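Local coordinates for protein TbiB1 (Thermobaculum terrenum, PDB 5V1V) that binds the leader peptide of a lasso-peptide precursor and thus probably serves as the recognition element that presents this substrate to the enzymes of RiPP biosynthesis, at residues W40-L43 / E44-K47; E51-D54 / A55-E59; K5-D8 / A9-S12; D70-D73 / F74-L78. All coordinates share one frame; numbering follows the deposited sequence.

In the fold
Read from the N terminus, the four contacts come strictly in series; none nests within or crosses another. Contact 3 (5-12) is the tight turn that takes strand 5-6, paired with 84-85, into strand 10-15 at the edge of the three-stranded sheet. Contact 1 (40-47) closes the C-terminal end of helix 34-44, where the chain bends toward helix 49-59. Contact 2 (51-59) lies along helix 49-59, turn on turn, and contact 4 (70-78) is the middle of helix 64-80. Contact 1 is the hub: it touches each of the other three. Contact 4 also packs on contact 2, whereas contact 3 meets neither, its centre lying about 22 Å from that of contact 2.

Contact 1 of 4, residues W40-L43 / E44-K47; sequences WSLL and EEGK. With ZN (zinc ion), chain E.
Trp40 and Glu44, one helical turn apart, meet in a local contact that ends helix 34-44, joining a zinc site to a Schellman motif. Glu44 N donates to Trp40 O at 2.8 Å, and Glu45 N follows with a longer bond to Ser41 O, before the helix ends. Gly46 then takes a positive phi of 78° and the chain wraps back: Gly46 N reaches Leu43 O at 2.9 Å from above the carbonyl plane, while Lys47 N spans the wider loop to Leu42 O at 3.1 Å. The first methylenes of Lys47 lie against that same oxygen, and its CG touches Leu42 CD2 at 3.9 Å before a bend at chi2 (-70°) turns the chain away. Leu42 also packs against Ile52 and Ala55 of helix 49-59.

Glu44 is extended beyond CG, which carries its carboxylate to the pyrrole side of Trp40. The two side chains cross at about a right angle, with Glu44 CD 3.5 Å from Trp40 CD1 and the carboxylate plane turned 50° from the ring. Glu44 OE1 binds the zinc at 1.9 Å, with a water and His14 NE2 as further ligands. Glu44 OE2 stays 2.9 Å from the zinc, so the carboxylate binds through one oxygen. Ser12 OG hydrogen-bonds Trp40 NE1 and, weakly, Glu44 OE2; as a second-shell group it would help fix the carboxylate's rotation. The metal therefore bridges helix end and sheet, and probably draws negative charge toward OE1.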
ATOM      1  N   TRP A  40       1.787  -2.926  -1.094  1.00 11.25           N
ATOM      2  CA  TRP A  40       0.479  -3.559  -1.160  1.00 11.36           C
ATOM      3  C   TRP A  40       0.599  -5.079  -1.277  1.00 12.48           C
ATOM      4  O   TRP A  40      -0.089  -5.827  -0.581  1.00 13.19           O
ATOM      5  CB  TRP A  40      -0.325  -2.980  -2.315  1.00 12.11           C
ATOM      6  CG  TRP A  40      -1.733  -3.485  -2.335  1.00 11.89           C
ATOM      7  CD1 TRP A  40      -2.224  -4.504  -3.105  1.00 12.37           C
ATOM      8  CD2 TRP A  40      -2.829  -3.028  -1.524  1.00 11.03           C
ATOM      9  NE1 TRP A  40      -3.554  -4.701  -2.828  1.00 12.05           N
ATOM     10  CE2 TRP A  40      -3.954  -3.804  -1.875  1.00 12.14           C
ATOM     11  CE3 TRP A  40      -2.976  -2.025  -0.556  1.00 10.81           C
ATOM     12  CZ2 TRP A  40      -5.209  -3.623  -1.287  1.00 12.43           C
ATOM     13  CZ3 TRP A  40      -4.234  -1.843   0.033  1.00 11.86           C
ATOM     14  CH2 TRP A  40      -5.332  -2.643  -0.340  1.00 11.44           C
ATOM     15  N   SER A  41       1.505  -5.534  -2.137  1.00 13.19           N
ATOM     16  CA  SER A  41       1.716  -6.968  -2.308  1.00 14.28           C
ATOM     17  C   SER A  41       2.139  -7.649  -1.006  1.00 14.58           C
ATOM     18  O   SER A  41       1.693  -8.763  -0.699  1.00 16.63           O
ATOM     19  CB  SER A  41       2.729  -7.239  -3.415  1.00 16.73           C
ATOM     20  OG  SER A  41       2.220  -6.821  -4.667  1.00 22.18           O
ATOM     21  N   LEU A  42       2.981  -6.972  -0.230  1.00 13.72           N
ATOM     22  CA  LEU A  42       3.404  -7.489   1.070  1.00 13.72           C
ATOM     23  C   LEU A  42       2.247  -7.507   2.076  1.00 14.17           C
ATOM     24  O   LEU A  42       2.107  -8.452   2.849  1.00 14.44           O
ATOM     25  CB  LEU A  42       4.593  -6.685   1.606  1.00 14.30           C
ATOM     26  CG  LEU A  42       5.897  -6.851   0.812  1.00 14.97           C
ATOM     27  CD1 LEU A  42       6.819  -5.653   0.983  1.00 14.88           C
ATOM     28  CD2 LEU A  42       6.606  -8.142   1.193  1.00 16.83           C
ATOM     29  N   LEU A  43       1.414  -6.463   2.059  1.00 13.71           N
ATOM     30  CA  LEU A  43       0.202  -6.458   2.884  1.00 13.76           C
ATOM     31  C   LEU A  43      -0.726  -7.619   2.509  1.00 14.68           C
ATOM     32  O   LEU A  43      -1.321  -8.260   3.380  1.00 15.64           O
ATOM     33  CB  LEU A  43      -0.545  -5.129   2.770  1.00 13.46           C
ATOM     34  CG  LEU A  43       0.120  -3.923   3.431  1.00 13.61           C
ATOM     35  CD1 LEU A  43      -0.571  -2.659   2.943  1.00 14.40           C
ATOM     36  CD2 LEU A  43       0.097  -4.005   4.950  1.00 15.28           C
ATOM     37  N   GLU A  44      -0.851  -7.890   1.212  1.00 14.60           N
ATOM     38  CA  GLU A  44      -1.658  -9.017   0.741  1.00 16.34           C
ATOM     39  C   GLU A  44      -1.198 -10.348   1.331  1.00 18.18           C
ATOM     40  O   GLU A  44      -2.016 -11.242   1.566  1.00 20.82           O
ATOM     41  CB  GLU A  44      -1.661  -9.077  -0.787  1.00 17.68           C
ATOM     42  CG  GLU A  44      -2.455  -7.954  -1.425  1.00 19.16           C
ATOM     43  CD  GLU A  44      -2.437  -7.986  -2.937  1.00 20.86           C
ATOM     44  OE1 GLU A  44      -1.344  -8.063  -3.527  1.00 20.41           O
ATOM     45  OE2 GLU A  44      -3.523  -7.903  -3.540  1.00 24.85           O
ATOM     46  N   GLU A  45       0.106 -10.453   1.579  1.00 18.61           N
ATOM     47  CA  GLU A  45       0.720 -11.650   2.167  1.00 19.33           C
ATOM     48  C   GLU A  45       0.623 -11.682   3.695  1.00 19.77           C
ATOM     49  O   GLU A  45       1.076 -12.641   4.333  1.00 22.76           O
ATOM     50  CB  GLU A  45       2.194 -11.758   1.749  1.00 21.06           C
ATOM     51  CG  GLU A  45       2.414 -12.001   0.266  1.00 25.00           C
ATOM     52  CD  GLU A  45       3.811 -11.619  -0.188  1.00 30.97           C
ATOM     53  OE1 GLU A  45       4.673 -11.327   0.668  1.00 34.96           O
ATOM     54  OE2 GLU A  45       4.049 -11.603  -1.412  1.00 35.81           O
ATOM     55  N   GLY A  46       0.056 -10.632   4.284  1.00 18.19           N
ATOM     56  CA  GLY A  46      -0.065 -10.547   5.735  1.00 18.90           C
ATOM     57  C   GLY A  46       1.225 -10.164   6.436  1.00 18.82           C
ATOM     58  O   GLY A  46       1.394 -10.441   7.625  1.00 19.86           O
ATOM     59  N   LYS A  47       2.136  -9.517   5.711  1.00 18.46           N
ATOM     60  CA  LYS A  47       3.394  -9.069   6.307  1.00 16.94           C
ATOM     61  C   LYS A  47       3.136  -7.909   7.269  1.00 16.59           C
ATOM     62  O   LYS A  47       2.359  -7.015   6.963  1.00 17.89           O
ATOM     63  CB  LYS A  47       4.403  -8.662   5.224  1.00 18.63           C
ATOM     64  CG  LYS A  47       4.778  -9.753   4.228  1.00 21.59           C
ATOM     65  CD  LYS A  47       5.617 -10.856   4.842  1.00 25.98           C
ATOM     66  CE  LYS A  47       5.882 -11.945   3.814  1.00 29.12           C
ATOM     67  NZ  LYS A  47       6.164 -13.259   4.452  1.00 35.65           N
TER
HETATM   68 ZN    ZN E 101      -1.448  -8.784  -5.333  1.00 28.80          ZN
HETATM   69  O   HOH W   1       0.212  -9.786  -5.142  1.00 28.79           O

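Contact 2 of 4, residues E51-D54 / A55-E59; sequences EIVD and AICAE. With ZN (zinc ion), chain F.
Ile52 and Ile56 touch one turn apart on the inner side of helix 49-59, the second helix of the winged-helix-like PqqD fold. Ile52 CG2 lies 4.3 Å from Ile56 CG1, and the backbone beneath is regular: Ile56 N donates to Ile52 O at 2.9 Å in a nearly straight bond (172°). Cys57 N repeats the pattern on Val53 O, and beside it Cys57 SG rests 4.2 Å from Val53 CG1.

The outer side is polar. Asp54 holds CG beside its own backbone N (chi1 -69°), pointing the carboxylate back toward the preceding turn, where Glu50 shares its zinc. Asp54 OD2 binds that metal at 2.0 Å, and OD1, at 2.9 Å from it, remains outside the bond. OD1 instead forms a salt bridge with Arg64 and accepts a weak hydrogen bond from the zinc-bound water, so both oxygens of the group have partners and its rotation is restrained. Further along, Ile56 packs on an aromatic side chain of the bound peptide and Glu59 forms backbone hydrogen bonds with it. Such two-sidedness is typical of an amphipathic helix, and the pairing of carboxylates four residues apart is a familiar helical metal site.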
ATOM      1  N   GLU A  51       8.217  -6.259   8.986  1.00 14.49           N
ATOM      2  CA  GLU A  51       8.582  -7.095   7.840  1.00 15.78           C
ATOM      3  C   GLU A  51       8.588  -6.285   6.551  1.00 15.22           C
ATOM      4  O   GLU A  51       9.438  -6.488   5.690  1.00 16.29           O
ATOM      5  CB  GLU A  51       7.614  -8.266   7.678  1.00 16.96           C
ATOM      6  CG  GLU A  51       7.609  -9.225   8.846  1.00 19.33           C
ATOM      7  CD  GLU A  51       6.715 -10.415   8.605  1.00 21.81           C
ATOM      8  OE1 GLU A  51       7.251 -11.504   8.321  1.00 24.68           O
ATOM      9  OE2 GLU A  51       5.478 -10.250   8.689  1.00 21.79           O
ATOM     10  N   ILE A  52       7.630  -5.369   6.418  1.00 13.51           N
ATOM     11  CA  ILE A  52       7.550  -4.539   5.227  1.00 13.21           C
ATOM     12  C   ILE A  52       8.747  -3.586   5.181  1.00 13.84           C
ATOM     13  O   ILE A  52       9.391  -3.452   4.149  1.00 14.52           O
ATOM     14  CB  ILE A  52       6.217  -3.759   5.159  1.00 12.77           C
ATOM     15  CG1 ILE A  52       5.041  -4.742   5.033  1.00 13.72           C
ATOM     16  CG2 ILE A  52       6.243  -2.759   4.007  1.00 14.13           C
ATOM     17  CD1 ILE A  52       3.678  -4.101   5.180  1.00 15.04           C
ATOM     18  N   VAL A  53       9.059  -2.945   6.304  1.00 13.07           N
ATOM     19  CA  VAL A  53      10.245  -2.095   6.383  1.00 13.53           C
ATOM     20  C   VAL A  53      11.483  -2.892   5.951  1.00 13.26           C
ATOM     21  O   VAL A  53      12.268  -2.433   5.123  1.00 14.45           O
ATOM     22  CB  VAL A  53      10.430  -1.495   7.799  1.00 13.63           C
ATOM     23  CG1 VAL A  53      11.779  -0.792   7.918  1.00 14.00           C
ATOM     24  CG2 VAL A  53       9.293  -0.532   8.134  1.00 14.77           C
ATOM     25  N   ASP A  54      11.647  -4.090   6.504  1.00 13.94           N
ATOM     26  CA  ASP A  54      12.833  -4.882   6.215  1.00 13.91           C
ATOM     27  C   ASP A  54      12.888  -5.265   4.742  1.00 13.92           C
ATOM     28  O   ASP A  54      13.961  -5.234   4.147  1.00 15.62           O
ATOM     29  CB  ASP A  54      12.895  -6.103   7.123  1.00 16.12           C
ATOM     30  CG  ASP A  54      13.175  -5.736   8.559  1.00 16.01           C
ATOM     31  OD1 ASP A  54      13.427  -4.543   8.847  1.00 18.23           O
ATOM     32  OD2 ASP A  54      13.137  -6.646   9.414  1.00 16.30           O
ATOM     33  N   ALA A  55      11.742  -5.603   4.150  1.00 13.78           N
ATOM     34  CA  ALA A  55      11.690  -5.972   2.737  1.00 13.16           C
ATOM     35  C   ALA A  55      12.064  -4.805   1.833  1.00 14.08           C
ATOM     36  O   ALA A  55      12.878  -4.963   0.920  1.00 15.67           O
ATOM     37  CB  ALA A  55      10.319  -6.518   2.376  1.00 14.17           C
ATOM     38  N   ILE A  56      11.497  -3.631   2.104  1.00 13.85           N
ATOM     39  CA  ILE A  56      11.809  -2.449   1.305  1.00 14.37           C
ATOM     40  C   ILE A  56      13.289  -2.070   1.454  1.00 15.43           C
ATOM     41  O   ILE A  56      13.936  -1.724   0.471  1.00 16.05           O
ATOM     42  CB  ILE A  56      10.858  -1.269   1.619  1.00 14.18           C
ATOM     43  CG1 ILE A  56       9.392  -1.648   1.321  1.00 15.13           C
ATOM     44  CG2 ILE A  56      11.252  -0.034   0.824  1.00 14.96           C
ATOM     45  CD1 ILE A  56       9.124  -2.159  -0.090  1.00 18.10           C
ATOM     46  N   CYS A  57      13.832  -2.176   2.665  1.00 16.01           N
ATOM     47  CA  CYS A  57      15.262  -1.920   2.890  1.00 15.79           C
ATOM     48  C   CYS A  57      16.180  -2.894   2.165  1.00 16.46           C
ATOM     49  O   CYS A  57      17.300  -2.534   1.794  1.00 17.99           O
ATOM     50  CB  CYS A  57      15.590  -1.951   4.372  1.00 16.59           C
ATOM     51  SG  CYS A  57      15.041  -0.472   5.231  1.00 19.28           S
ATOM     52  N   ALA A  58      15.716  -4.126   1.977  1.00 16.25           N
ATOM     53  CA  ALA A  58      16.494  -5.145   1.286  1.00 17.37           C
ATOM     54  C   ALA A  58      16.430  -4.967  -0.232  1.00 17.30           C
ATOM     55  O   ALA A  58      17.385  -5.294  -0.943  1.00 20.31           O
ATOM     56  CB  ALA A  58      16.003  -6.527   1.683  1.00 19.04           C
ATOM     57  N   GLU A  59      15.307  -4.441  -0.721  1.00 17.32           N
ATOM     58  CA  GLU A  59      15.004  -4.420  -2.157  1.00 16.46           C
ATOM     59  C   GLU A  59      15.296  -3.092  -2.848  1.00 15.88           C
ATOM     60  O   GLU A  59      15.356  -3.032  -4.082  1.00 18.47           O
ATOM     61  CB  GLU A  59      13.541  -4.803  -2.369  1.00 16.72           C
ATOM     62  CG  GLU A  59      13.248  -6.254  -2.013  1.00 18.53           C
ATOM     63  CD  GLU A  59      11.772  -6.605  -2.055  1.00 21.66           C
ATOM     64  OE1 GLU A  59      10.980  -5.853  -2.665  1.00 21.85           O
ATOM     65  OE2 GLU A  59      11.409  -7.653  -1.478  1.00 26.15           O
TER
HETATM   66 ZN    ZN F 102      13.532  -6.188  11.282  1.00 16.88          ZN
HETATM   67  O   HOH W   2      15.340  -5.253  11.056  1.00 20.29           O

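Contact 3 of 4, residues K5-D8 / A9-S12; sequences KISD and AVVS
Ser7 to Val10 form a type I beta turn that bends the chain sharply from strand 5-6 into strand 10-15, which belongs to another sheet. Val10 N closes it on Ser7 O at 3.2 Å, coming from above the carbonyl plane, 58° out of it. A second bond braces the corner: Ala9 N donates to Ser7 OG at 3.0 Å. This makes an ST turn inside the beta turn, and it depends on Ser7 placing OG opposite its own amide nitrogen (chi1 166°), where the hydroxyl faces the amide two residues on.

Side chains also meet across the bend. Ser7 CB touches Val10 CG2 at 3.8 Å, and Ile6 crosses Val10 at about a right angle, its CG2 branch 4.1 Å from Val10 CB. Ile6 and Val10 both pack on Trp40 of helix 34-44. Toward solvent, Lys5 folds alongside the turn, and its NZ forms a salt bridge with Asp8 OD2 at 3.0 Å, meeting it on the syn side. Two waters lie near the carbonyls, one between Ser7 O and Val10 O; the other, 2.8 Å from Val10 O, also lies by Asp8 O.

Backbone hydrogen bonds of Ser7 with Leu83, next to strand 84-85, and of Ala9 with Leu24, at the end of strand 18-23, tie the turn to both sheets. While the Lys5-Asp8 salt bridge joins strand 5-6 to the corner, the buried serine grips two amides, one through OG and one through O.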
ATOM      1  N   LYS A   5      -4.840  -5.564   8.408  1.00 15.18           N
ATOM      2  CA  LYS A   5      -5.050  -6.278   7.150  1.00 15.05           C
ATOM      3  C   LYS A   5      -5.728  -5.406   6.099  1.00 13.59           C
ATOM      4  O   LYS A   5      -6.409  -4.450   6.421  1.00 13.19           O
ATOM      5  CB  LYS A   5      -5.893  -7.535   7.369  1.00 16.69           C
ATOM      6  CG  LYS A   5      -7.356  -7.287   7.686  1.00 16.60           C
ATOM      7  CD  LYS A   5      -8.086  -8.615   7.770  1.00 20.55           C
ATOM      8  CE  LYS A   5      -9.476  -8.490   7.191  1.00 22.04           C
ATOM      9  NZ  LYS A   5     -10.271  -9.693   7.535  1.00 19.23           N
ATOM     10  N   ILE A   6      -5.559  -5.771   4.833  1.00 11.74           N
ATOM     11  CA  ILE A   6      -6.343  -5.180   3.753  1.00 12.81           C
ATOM     12  C   ILE A   6      -7.843  -5.386   4.013  1.00 12.65           C
ATOM     13  O   ILE A   6      -8.266  -6.449   4.489  1.00 13.55           O
ATOM     14  CB  ILE A   6      -5.927  -5.781   2.398  1.00 14.08           C
ATOM     15  CG1 ILE A   6      -4.498  -5.335   2.080  1.00 14.68           C
ATOM     16  CG2 ILE A   6      -6.932  -5.436   1.296  1.00 15.31           C
ATOM     17  CD1 ILE A   6      -3.880  -6.130   0.963  1.00 16.29           C
ATOM     18  N   SER A   7      -8.646  -4.360   3.728  1.00 12.37           N
ATOM     19  CA  SER A   7     -10.088  -4.478   3.873  1.00 12.38           C
ATOM     20  C   SER A   7     -10.636  -5.621   3.018  1.00 12.82           C
ATOM     21  O   SER A   7     -10.242  -5.784   1.853  1.00 12.59           O
ATOM     22  CB  SER A   7     -10.777  -3.174   3.474  1.00 14.18           C
ATOM     23  OG  SER A   7     -12.169  -3.358   3.294  1.00 16.50           O
ATOM     24  N   ASP A   8     -11.582  -6.372   3.588  1.00 13.31           N
ATOM     25  CA  ASP A   8     -12.249  -7.450   2.860  1.00 14.79           C
ATOM     26  C   ASP A   8     -13.103  -6.936   1.703  1.00 15.78           C
ATOM     27  O   ASP A   8     -13.545  -7.717   0.863  1.00 19.79           O
ATOM     28  CB  ASP A   8     -13.115  -8.285   3.811  1.00 18.25           C
ATOM     29  CG  ASP A   8     -12.294  -9.141   4.754  1.00 21.64           C
ATOM     30  OD1 ASP A   8     -11.201  -9.603   4.359  1.00 24.16           O
ATOM     31  OD2 ASP A   8     -12.753  -9.352   5.896  1.00 26.99           O
ATOM     32  N   ALA A   9     -13.338  -5.627   1.659  1.00 13.89           N
ATOM     33  CA  ALA A   9     -14.134  -5.013   0.598  1.00 14.59           C
ATOM     34  C   ALA A   9     -13.326  -4.589  -0.632  1.00 13.35           C
ATOM     35  O   ALA A   9     -13.885  -4.092  -1.602  1.00 13.98           O
ATOM     36  CB  ALA A   9     -14.926  -3.836   1.145  1.00 15.49           C
ATOM     37  N   VAL A  10     -12.017  -4.808  -0.595  1.00 12.04           N
ATOM     38  CA  VAL A  10     -11.121  -4.339  -1.652  1.00 12.50           C
ATOM     39  C   VAL A  10     -10.767  -5.450  -2.638  1.00 13.59           C
ATOM     40  O   VAL A  10     -10.384  -6.556  -2.240  1.00 15.88           O
ATOM     41  CB  VAL A  10      -9.841  -3.701  -1.060  1.00 12.47           C
ATOM     42  CG1 VAL A  10      -8.873  -3.291  -2.156  1.00 13.57           C
ATOM     43  CG2 VAL A  10     -10.201  -2.478  -0.239  1.00 13.99           C
ATOM     44  N   VAL A  11     -10.931  -5.136  -3.923  1.00 13.27           N
ATOM     45  CA  VAL A  11     -10.473  -5.976  -5.026  1.00 13.71           C
ATOM     46  C   VAL A  11      -9.167  -5.377  -5.580  1.00 13.06           C
ATOM     47  O   VAL A  11      -9.091  -4.168  -5.801  1.00 13.99           O
ATOM     48  CB  VAL A  11     -11.543  -6.041  -6.148  1.00 15.83           C
ATOM     49  CG1 VAL A  11     -11.040  -6.833  -7.344  1.00 19.34           C
ATOM     50  CG2 VAL A  11     -12.844  -6.652  -5.635  1.00 18.17           C
ATOM     51  N   SER A  12      -8.154  -6.215  -5.801  1.00 12.43           N
ATOM     52  CA  SER A  12      -6.869  -5.764  -6.342  1.00 13.42           C
ATOM     53  C   SER A  12      -6.655  -6.340  -7.733  1.00 14.76           C
ATOM     54  O   SER A  12      -6.805  -7.543  -7.944  1.00 17.89           O
ATOM     55  CB  SER A  12      -5.706  -6.198  -5.446  1.00 17.68           C
ATOM     56  OG  SER A  12      -5.868  -5.742  -4.127  1.00 19.23           O
TER
HETATM   57  O   HOH W   3      -9.351  -8.042   0.158  1.00 35.52           O
HETATM   58  O   HOH W   4     -12.265  -8.568  -1.581  1.00 44.44           O

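Contact 4 of 4, residues D70-D73 / F74-L78; sequences DLRD and FLRAL
Leu71 and Leu75 make the closest apolar pair here, one turn apart on helix 64-80. Leu71 CD1 reaches 3.8 Å from Leu75 CG, with Leu71 CG opposite the backbone N (chi1 -179°), on the carbonyl side that faces the next turn. Beneath them Leu75 N donates to Leu71 O at 2.8 Å, almost straight at 175°.

On another side Arg72 and Arg76 run side by side in the same direction. Arg76 CG lies on Arg72 O at 3.1 Å, and Arg76 CD is 4.1 Å from Arg72 CG; each chain bends at chi3, and the guanidinium planes are 46° apart. Both arginines converge on Asp89, Arg76 through a salt bridge to its carboxylate and Arg72 through its backbone O.

A further face meets the leader peptide. Leu78 CG sits 4.2 Å above the plane of the Phe74 ring, offset toward its rim, and both residues pack on apolar peptide side chains, while Asp70 OD2 hydrogen-bonds an aromatic and a polar side chain of the peptide. The helix is therefore shared between binding surface and core: Leu71 packs on Ile39 of helix 34-44 and Val53 of helix 49-59, and Leu75 packs on both Leu43 of helix 34-44 and Leu84 of strand 84-85.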
ATOM      1  N   ASP A  70       8.027   7.067   5.420  1.00 12.91           N
ATOM      2  CA  ASP A  70       7.164   6.968   4.249  1.00 13.04           C
ATOM      3  C   ASP A  70       6.089   5.907   4.421  1.00 12.62           C
ATOM      4  O   ASP A  70       4.941   6.101   3.993  1.00 12.88           O
ATOM      5  CB  ASP A  70       7.978   6.659   2.994  1.00 14.19           C
ATOM      6  CG  ASP A  70       8.816   7.836   2.524  1.00 17.65           C
ATOM      7  OD1 ASP A  70       8.714   8.944   3.097  1.00 19.24           O
ATOM      8  OD2 ASP A  70       9.585   7.648   1.560  1.00 19.10           O
ATOM      9  N   LEU A  71       6.456   4.782   5.036  1.00 11.64           N
ATOM     10  CA  LEU A  71       5.503   3.702   5.250  1.00 11.94           C
ATOM     11  C   LEU A  71       4.392   4.152   6.178  1.00 11.65           C
ATOM     12  O   LEU A  71       3.229   3.892   5.906  1.00 11.97           O
ATOM     13  CB  LEU A  71       6.174   2.435   5.790  1.00 12.19           C
ATOM     14  CG  LEU A  71       5.240   1.241   6.026  1.00 12.43           C
ATOM     15  CD1 LEU A  71       4.641   0.759   4.707  1.00 12.93           C
ATOM     16  CD2 LEU A  71       5.981   0.113   6.735  1.00 14.07           C
ATOM     17  N   ARG A  72       4.732   4.850   7.258  1.00 11.88           N
ATOM     18  CA  ARG A  72       3.698   5.336   8.169  1.00 11.85           C
ATOM     19  C   ARG A  72       2.656   6.182   7.433  1.00 11.34           C
ATOM     20  O   ARG A  72       1.452   5.973   7.586  1.00 11.01           O
ATOM     21  CB  ARG A  72       4.304   6.137   9.318  1.00 13.99           C
ATOM     22  CG  ARG A  72       3.249   6.581  10.335  1.00 15.09           C
ATOM     23  CD  ARG A  72       3.743   7.579  11.379  1.00 18.62           C
ATOM     24  NE  ARG A  72       5.008   7.196  12.010  1.00 20.56           N
ATOM     25  CZ  ARG A  72       5.132   6.381  13.054  1.00 22.57           C
ATOM     26  NH1 ARG A  72       4.066   5.818  13.613  1.00 22.79           N
ATOM     27  NH2 ARG A  72       6.342   6.126  13.538  1.00 24.20           N
ATOM     28  N   ASP A  73       3.123   7.135   6.632  1.00 11.46           N
ATOM     29  CA  ASP A  73       2.204   8.007   5.887  1.00 11.11           C
ATOM     30  C   ASP A  73       1.383   7.236   4.857  1.00 11.15           C
ATOM     31  O   ASP A  73       0.196   7.513   4.677  1.00 11.51           O
ATOM     32  CB  ASP A  73       2.963   9.154   5.191  1.00 13.66           C
ATOM     33  CG  ASP A  73       3.386  10.261   6.147  1.00 14.87           C
ATOM     34  OD1 ASP A  73       2.749  10.446   7.205  1.00 13.67           O
ATOM     35  OD2 ASP A  73       4.368  10.968   5.825  1.00 17.79           O
ATOM     36  N   PHE A  74       2.005   6.267   4.195  1.00 10.75           N
ATOM     37  CA  PHE A  74       1.314   5.481   3.192  1.00 10.62           C
ATOM     38  C   PHE A  74       0.232   4.614   3.829  1.00 10.34           C
ATOM     39  O   PHE A  74      -0.905   4.572   3.350  1.00 10.57           O
ATOM     40  CB  PHE A  74       2.326   4.636   2.425  1.00 10.98           C
ATOM     41  CG  PHE A  74       1.734   3.827   1.317  1.00 10.56           C
ATOM     42  CD1 PHE A  74       1.216   4.437   0.177  1.00 11.44           C
ATOM     43  CD2 PHE A  74       1.720   2.444   1.403  1.00 11.49           C
ATOM     44  CE1 PHE A  74       0.692   3.670  -0.855  1.00 11.54           C
ATOM     45  CE2 PHE A  74       1.210   1.672   0.371  1.00 11.21           C
ATOM     46  CZ  PHE A  74       0.688   2.288  -0.752  1.00 11.93           C
ATOM     47  N   LEU A  75       0.582   3.929   4.914  1.00  9.67           N
ATOM     48  CA  LEU A  75      -0.414   3.117   5.620  1.00  9.62           C
ATOM     49  C   LEU A  75      -1.566   3.981   6.148  1.00 10.06           C
ATOM     50  O   LEU A  75      -2.726   3.586   6.083  1.00 10.60           O
ATOM     51  CB  LEU A  75       0.223   2.322   6.759  1.00 10.85           C
ATOM     52  CG  LEU A  75       1.276   1.288   6.369  1.00 11.68           C
ATOM     53  CD1 LEU A  75       1.753   0.575   7.622  1.00 13.88           C
ATOM     54  CD2 LEU A  75       0.737   0.291   5.359  1.00 12.97           C
ATOM     55  N   ARG A  76      -1.248   5.173   6.657  1.00 10.23           N
ATOM     56  CA  ARG A  76      -2.290   6.088   7.098  1.00 11.00           C
ATOM     57  C   ARG A  76      -3.201   6.500   5.946  1.00 10.66           C
ATOM     58  O   ARG A  76      -4.404   6.605   6.131  1.00 11.68           O
ATOM     59  CB  ARG A  76      -1.672   7.333   7.720  1.00 12.91           C
ATOM     60  CG  ARG A  76      -1.037   7.105   9.083  1.00 15.31           C
ATOM     61  CD  ARG A  76      -0.349   8.369   9.596  1.00 18.99           C
ATOM     62  NE  ARG A  76      -1.260   9.513   9.635  1.00 25.76           N
ATOM     63  CZ  ARG A  76      -2.204   9.696  10.556  1.00 32.21           C
ATOM     64  NH1 ARG A  76      -2.368   8.816  11.543  1.00 31.20           N
ATOM     65  NH2 ARG A  76      -2.985  10.767  10.492  1.00 35.42           N
ATOM     66  N   ALA A  77      -2.631   6.689   4.754  1.00 10.26           N
ATOM     67  CA  ALA A  77      -3.438   7.068   3.596  1.00 10.73           C
ATOM     68  C   ALA A  77      -4.368   5.926   3.215  1.00 10.45           C
ATOM     69  O   ALA A  77      -5.541   6.148   2.918  1.00 11.49           O
ATOM     70  CB  ALA A  77      -2.555   7.484   2.424  1.00 12.16           C
ATOM     71  N   LEU A  78      -3.851   4.700   3.245  1.00 10.47           N
ATOM     72  CA  LEU A  78      -4.688   3.538   2.972  1.00 10.04           C
ATOM     73  C   LEU A  78      -5.809   3.418   4.001  1.00  9.92           C
ATOM     74  O   LEU A  78      -6.961   3.163   3.645  1.00 11.41           O
ATOM     75  CB  LEU A  78      -3.859   2.253   2.942  1.00 10.40           C
ATOM     76  CG  LEU A  78      -2.760   2.138   1.885  1.00 10.63           C
ATOM     77  CD1 LEU A  78      -1.991   0.844   2.107  1.00 11.85           C
ATOM     78  CD2 LEU A  78      -3.329   2.201   0.474  1.00 11.81           C
TER